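Local structure of SAG family member (Sag19) (Eimeria tenella, 6ZZB) at residues 172-175 with 176-179; 83-87 with 88-92; 46-49 with 50-53. The protein is a surface antigen of unknown function that probably shares the alpha-beta fold of the CAP superfamily of secreted and cell-surface proteins. All blocks are in the same frame, centred on the assembly; numbering follows the deposited sequence.

From the N terminus the chain passes through contact 3, then contact 2, then contact 1. The three follow in series, neither nesting nor crossing, and each is a local turn at a helix end instead of the closure of a long loop. Contact 3 joins the edge strand 46-48 to helix 50-61 and carries a disulfide to helix 138-155. Contact 2 ends helix 77-86 and sends the chain toward helix 97-105, beside strand 203-211. Contact 1 starts helix 175-183, which packs on helix 138-155 and strand 126-131. Their centres lie about 21 to 22 Å apart, and contacts 1 and 3 sit on opposite sides of the chain's centre.

Contact 1: residues 172-175 with 176-179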
# COMPACT_ATOMS: atom_id res chain seq x y z
N PHE A 172 -10.66 7.63 3.31
CA PHE A 172 -9.70 6.50 3.13
C PHE A 172 -10.31 5.35 2.36
O PHE A 172 -9.59 4.38 2.08
CB PHE A 172 -9.11 6.11 4.48
CG PHE A 172 -8.28 7.20 5.08
CD1 PHE A 172 -7.15 7.65 4.44
CD2 PHE A 172 -8.67 7.83 6.26
CE1 PHE A 172 -6.40 8.69 4.95
CE2 PHE A 172 -7.93 8.89 6.76
CZ PHE A 172 -6.78 9.31 6.12
N ASN A 173 -11.56 5.46 1.92
CA ASN A 173 -12.15 4.56 0.91
C ASN A 173 -11.64 4.92 -0.49
O ASN A 173 -11.91 4.15 -1.42
CB ASN A 173 -13.68 4.58 0.96
CG ASN A 173 -14.28 5.92 0.61
OD1 ASN A 173 -13.62 6.95 0.60
ND2 ASN A 173 -15.60 5.94 0.42
N ASN A 174 -10.91 6.01 -0.63
CA ASN A 174 -10.13 6.31 -1.86
C ASN A 174 -8.78 5.61 -1.71
O ASN A 174 -8.07 5.87 -0.72
CB ASN A 174 -10.02 7.82 -2.05
CG ASN A 174 -9.15 8.22 -3.21
OD1 ASN A 174 -7.94 8.06 -3.15
ND2 ASN A 174 -9.75 8.77 -4.26
N VAL A 175 -8.44 4.75 -2.65
CA VAL A 175 -7.24 3.89 -2.50
C VAL A 175 -5.99 4.77 -2.46
O VAL A 175 -5.06 4.50 -1.69
CB VAL A 175 -7.19 2.83 -3.60
CG1 VAL A 175 -5.91 2.00 -3.48
CG2 VAL A 175 -8.38 1.92 -3.57
N ASN A 176 -5.95 5.86 -3.23
CA ASN A 176 -4.79 6.76 -3.19
C ASN A 176 -4.66 7.39 -1.81
O ASN A 176 -3.55 7.54 -1.30
CB ASN A 176 -4.84 7.80 -4.31
CG ASN A 176 -4.95 7.19 -5.69
OD1 ASN A 176 -5.90 7.49 -6.45
ND2 ASN A 176 -4.01 6.37 -6.04
N ALA A 177 -5.76 7.90 -1.24
CA ALA A 177 -5.71 8.51 0.09
C ALA A 177 -5.24 7.49 1.15
O ALA A 177 -4.43 7.85 2.00
CB ALA A 177 -7.06 9.08 0.46
N SER A 178 -5.77 6.28 1.08
CA SER A 178 -5.32 5.19 1.97
C SER A 178 -3.81 4.97 1.78
O SER A 178 -3.06 4.89 2.72
CB SER A 178 -6.11 3.96 1.70
OG SER A 178 -5.66 2.87 2.50
N ASN A 179 -3.37 4.92 0.53
CA ASN A 179 -1.94 4.69 0.22
C ASN A 179 -1.10 5.78 0.87
O ASN A 179 -0.04 5.46 1.45
CB ASN A 179 -1.70 4.63 -1.27
CG ASN A 179 -2.21 3.38 -1.94
OD1 ASN A 179 -2.55 2.40 -1.27
ND2 ASN A 179 -2.28 3.38 -3.28
O HOH W 1 -7.92 9.65 -6.39
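The Phe-172 ring turns its edge to the first turn of the helix, with Ala-177 C and Ser-178 N lying in its plane. Ala-177 O also comes in at this edge, 3.6 Å from Phe-172 CE1, while Phe-172 CD1 grazes the methyl CB of Ala-177 at 4.2 Å. Another ring, that of Tyr-165, meets Phe-172 with the two planes at about 40°. The second flat group, the amide of Asn-174, works through its two ends. Its OD1 accepts from Ala-177 N at 2.9 Å, the donor tilted modestly from the carbonyl plane. With CG anti to the backbone N (chi1 175°), the amide folds back over the coming turn instead of trailing along the loop. From the other end, Asn-174 ND2 donates to a water at 2.9 Å, and the same water donates to Asn-176 OD1, bridging the two amides.

Asn-174 is thus the N-cap of helix 175-183, its side chain supplying an acceptor to a first-turn N-H that has no preceding turn to bind. Its backbone oxygen starts the regular pattern, since Ser-178 N donates to Asn-174 O at 2.9 Å in a nearly straight bond (172°). One residue on, Asn-179 N reaches Val-175 O at 2.8 Å. The side chains of Val-175 and Asn-179 run side by side in the same direction, Val-175 CG1 lying 3.9 Å from Asn-179 ND2.

Thr-145 OG1 on helix 138-155 is hydrogen-bonded to ND2 of both Asn-176 and Asn-179, and Asn-179 OD1 accepts from Val-127 N on strand 126-131, so the buried amide of Asn-179 has partners at both ends. Ser-178 OG is paired with the hydroxyl of Tyr-165, the residue whose ring meets Phe-172.

Contact 2: residues 83-87 with 88-92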
# COMPACT_ATOMS: atom_id res chain seq x y z
N SER A 83 3.84 -9.88 11.65
CA SER A 83 3.00 -8.66 11.78
C SER A 83 1.55 -8.98 11.42
O SER A 83 0.63 -8.61 12.15
CB SER A 83 3.57 -7.57 10.94
OG SER A 83 2.74 -6.42 10.97
N LEU A 84 1.36 -9.70 10.31
CA LEU A 84 0.00 -10.09 9.88
C LEU A 84 -0.64 -11.04 10.89
O LEU A 84 -1.81 -10.88 11.20
CB LEU A 84 0.11 -10.70 8.49
CG LEU A 84 0.29 -9.65 7.38
CD1 LEU A 84 0.69 -10.33 6.09
CD2 LEU A 84 -0.98 -8.83 7.17
N LYS A 85 0.15 -11.98 11.41
CA LYS A 85 -0.38 -12.94 12.41
C LYS A 85 -0.90 -12.19 13.64
O LYS A 85 -1.97 -12.56 14.18
CB LYS A 85 0.72 -13.93 12.79
CG LYS A 85 0.28 -14.97 13.81
CD LYS A 85 1.40 -15.91 14.16
CE LYS A 85 1.02 -16.84 15.30
NZ LYS A 85 -0.08 -17.75 14.92
N ALA A 86 -0.24 -11.11 14.03
CA ALA A 86 -0.64 -10.28 15.19
C ALA A 86 -2.00 -9.61 14.98
O ALA A 86 -2.67 -9.30 15.97
CB ALA A 86 0.42 -9.27 15.49
N ILE A 87 -2.40 -9.37 13.73
CA ILE A 87 -3.71 -8.74 13.43
C ILE A 87 -4.63 -9.82 12.86
O ILE A 87 -5.59 -9.44 12.16
CB ILE A 87 -3.61 -7.48 12.55
CG1 ILE A 87 -2.92 -7.75 11.21
CG2 ILE A 87 -2.92 -6.38 13.33
CD1 ILE A 87 -3.06 -6.65 10.19
N LYS A 88 -4.30 -11.09 13.09
CA LYS A 88 -5.22 -12.24 12.84
C LYS A 88 -5.39 -12.44 11.33
O LYS A 88 -6.46 -12.88 10.89
CB LYS A 88 -6.56 -11.97 13.53
CG LYS A 88 -6.48 -11.84 15.05
CD LYS A 88 -5.83 -13.04 15.74
CE LYS A 88 -6.83 -14.09 16.19
NZ LYS A 88 -6.20 -15.09 17.08
N ILE A 89 -4.34 -12.20 10.56
CA ILE A 89 -4.32 -12.51 9.09
C ILE A 89 -3.30 -13.61 8.85
O ILE A 89 -2.10 -13.38 9.05
CB ILE A 89 -4.05 -11.24 8.26
CG1 ILE A 89 -5.16 -10.21 8.48
CG2 ILE A 89 -3.86 -11.59 6.79
CD1 ILE A 89 -4.91 -8.85 7.86
N GLU A 90 -3.78 -14.81 8.49
CA GLU A 90 -2.92 -16.00 8.35
C GLU A 90 -3.19 -16.72 7.04
O GLU A 90 -2.62 -17.79 6.82
CB GLU A 90 -3.11 -16.93 9.54
CG GLU A 90 -2.69 -16.27 10.85
CD GLU A 90 -2.39 -17.24 11.98
OE1 GLU A 90 -3.28 -17.42 12.82
OE2 GLU A 90 -1.24 -17.79 12.02
N GLU A 91 -3.93 -16.09 6.13
CA GLU A 91 -4.13 -16.62 4.77
C GLU A 91 -3.87 -15.51 3.77
O GLU A 91 -4.23 -14.38 4.03
CB GLU A 91 -5.57 -17.10 4.61
CG GLU A 91 -5.90 -18.36 5.39
CD GLU A 91 -5.28 -19.64 4.87
OE1 GLU A 91 -5.72 -20.73 5.36
OE2 GLU A 91 -4.40 -19.61 4.03
N PRO A 92 -3.20 -15.77 2.65
CA PRO A 92 -2.66 -17.08 2.30
C PRO A 92 -1.56 -17.54 3.25
O PRO A 92 -0.96 -16.70 3.91
CB PRO A 92 -2.06 -16.85 0.91
CG PRO A 92 -1.74 -15.39 0.88
CD PRO A 92 -2.83 -14.73 1.68
O HOH W 2 -3.44 -14.87 13.89
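Ile-89 sets its CD1 methyl against two side chains, Leu-84 of the last helical turn and Ile-87 just beyond it, 3.7 Å from Ile-87 CD1 and 4.0 Å from Leu-84 CD2. Ile-87 runs alongside it in the same direction, whereas Leu-84 passes at a slant. The Ile-87 branch gets there because CG1 sits between the backbone N and the carbonyl carbon (chi1 58°). Tyr-209 of strand 203-211 touches both Leu-84 and Ile-87.

The chain reversal that gathers this apolar group is a Schellman motif ending helix 77-86. Lys-88, with positive phi (70°), is its C-prime residue. Ile-89 N donates to Leu-84 O at 2.9 Å, and Lys-88 N to Lys-85 O at 3.0 Å. Leu-84 O also accepts from Ile-87 N, the two donors arriving from opposite faces of its plane.

On the solvent side, Lys-85 stretches out and bends at its last torsion to bring NZ to Glu-90 OE2 at 3.1 Å, a salt bridge in which NZ approaches OE2 from above the carboxylate plane. A water beside this bridge donates to Lys-85 O at 2.8 Å and, weakly, to Glu-90 OE1.

Contact 3: residues 46-49 with 50-53; sequences ADEK and TEDC
Glu-48 and Glu-51 bring their carboxylates together across the strand-to-helix turn, Glu-48 OE2 lying 2.7 Å from Glu-51 OE1. The side chains cross at about a right angle and the carboxylate planes are 34° apart; Glu-51 OE1 is also 2.8 Å from Glu-48 OE1. Both chains bend at their second torsion to meet; that of Glu-48 starts anti to the backbone N (chi1 -180°).

Beside the acids, the backbone of Lys-49 opens the helix. As the residue at the N-cap, it offers its carbonyl oxygen to Asp-52 N at 3.0 Å and to Cys-53 N at 3.1 Å, both weak, bent bonds. Cys-53 SG lies 3.3 Å from the same Lys-49 O and 4.1 Å from Lys-49 CB, packing the sulfur against the turn.

Farther out, Cys-53 is joined by a disulfide to Cys-138, tying the start of helix 50-61 to the start of helix 138-155. Strand 190-196 also holds the turn: Lys-49 is hydrogen-bonded to Cys-193 through the backbone, and Thr-50 OG1 accepts from Cys-193 N. The turn is therefore held between a sheet strand and a helix by covalent and polar links.

Lys-74 forms salt bridges with both Glu-48 OE2 and Glu-51 OE2, and its positive charge would offset part of the repulsion between the acids. Even so, oxygens this close suggest that the pair probably holds a proton, which would mean a raised pKa for one of the two carboxyl groups.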
# COMPACT_ATOMS: atom_id res chain seq x y z
N ALA A 46 4.63 -13.14 -8.58
CA ALA A 46 5.05 -11.81 -8.08
C ALA A 46 6.55 -11.81 -7.81
O ALA A 46 7.07 -12.83 -7.40
CB ALA A 46 4.28 -11.43 -6.84
N ASP A 47 7.16 -10.66 -8.00
CA ASP A 47 8.57 -10.36 -7.69
C ASP A 47 8.59 -9.40 -6.51
O ASP A 47 7.73 -8.52 -6.41
CB ASP A 47 9.31 -9.72 -8.87
CG ASP A 47 9.89 -10.73 -9.84
OD1 ASP A 47 9.58 -11.93 -9.68
OD2 ASP A 47 10.64 -10.30 -10.74
N GLU A 48 9.60 -9.54 -5.69
CA GLU A 48 9.89 -8.58 -4.60
C GLU A 48 10.34 -7.26 -5.24
O GLU A 48 11.05 -7.26 -6.24
CB GLU A 48 10.96 -9.25 -3.74
CG GLU A 48 11.42 -8.47 -2.56
CD GLU A 48 12.74 -7.76 -2.75
OE1 GLU A 48 13.07 -7.40 -3.90
OE2 GLU A 48 13.46 -7.60 -1.74
N LYS A 49 9.85 -6.15 -4.70
CA LYS A 49 10.08 -4.81 -5.25
C LYS A 49 10.56 -3.83 -4.18
O LYS A 49 10.62 -2.63 -4.46
CB LYS A 49 8.80 -4.27 -5.89
CG LYS A 49 8.27 -5.03 -7.08
CD LYS A 49 9.25 -5.11 -8.22
CE LYS A 49 8.58 -5.53 -9.52
NZ LYS A 49 9.58 -5.72 -10.61
N THR A 50 10.95 -4.27 -2.99
CA THR A 50 11.27 -3.35 -1.90
C THR A 50 12.43 -2.45 -2.31
O THR A 50 12.36 -1.23 -2.13
CB THR A 50 11.58 -4.07 -0.61
OG1 THR A 50 10.48 -4.98 -0.37
CG2 THR A 50 11.81 -3.10 0.53
N GLU A 51 13.49 -3.01 -2.87
CA GLU A 51 14.64 -2.16 -3.26
C GLU A 51 14.26 -1.21 -4.40
O GLU A 51 14.94 -0.19 -4.57
CB GLU A 51 15.82 -3.03 -3.69
CG GLU A 51 16.46 -3.81 -2.56
CD GLU A 51 15.80 -5.10 -2.17
OE1 GLU A 51 14.87 -5.55 -2.88
OE2 GLU A 51 16.20 -5.66 -1.14
N ASP A 52 13.30 -1.56 -5.24
CA ASP A 52 12.88 -0.69 -6.35
C ASP A 52 12.04 0.47 -5.82
O ASP A 52 11.91 1.47 -6.57
CB ASP A 52 12.09 -1.48 -7.39
CG ASP A 52 12.10 -0.78 -8.73
OD1 ASP A 52 13.21 -0.42 -9.19
OD2 ASP A 52 11.01 -0.51 -9.28
N CYS A 53 11.42 0.33 -4.67
CA CYS A 53 10.41 1.29 -4.16
C CYS A 53 10.93 2.11 -2.97
O CYS A 53 10.32 3.15 -2.67
CB CYS A 53 9.16 0.54 -3.73
SG CYS A 53 8.30 -0.33 -5.07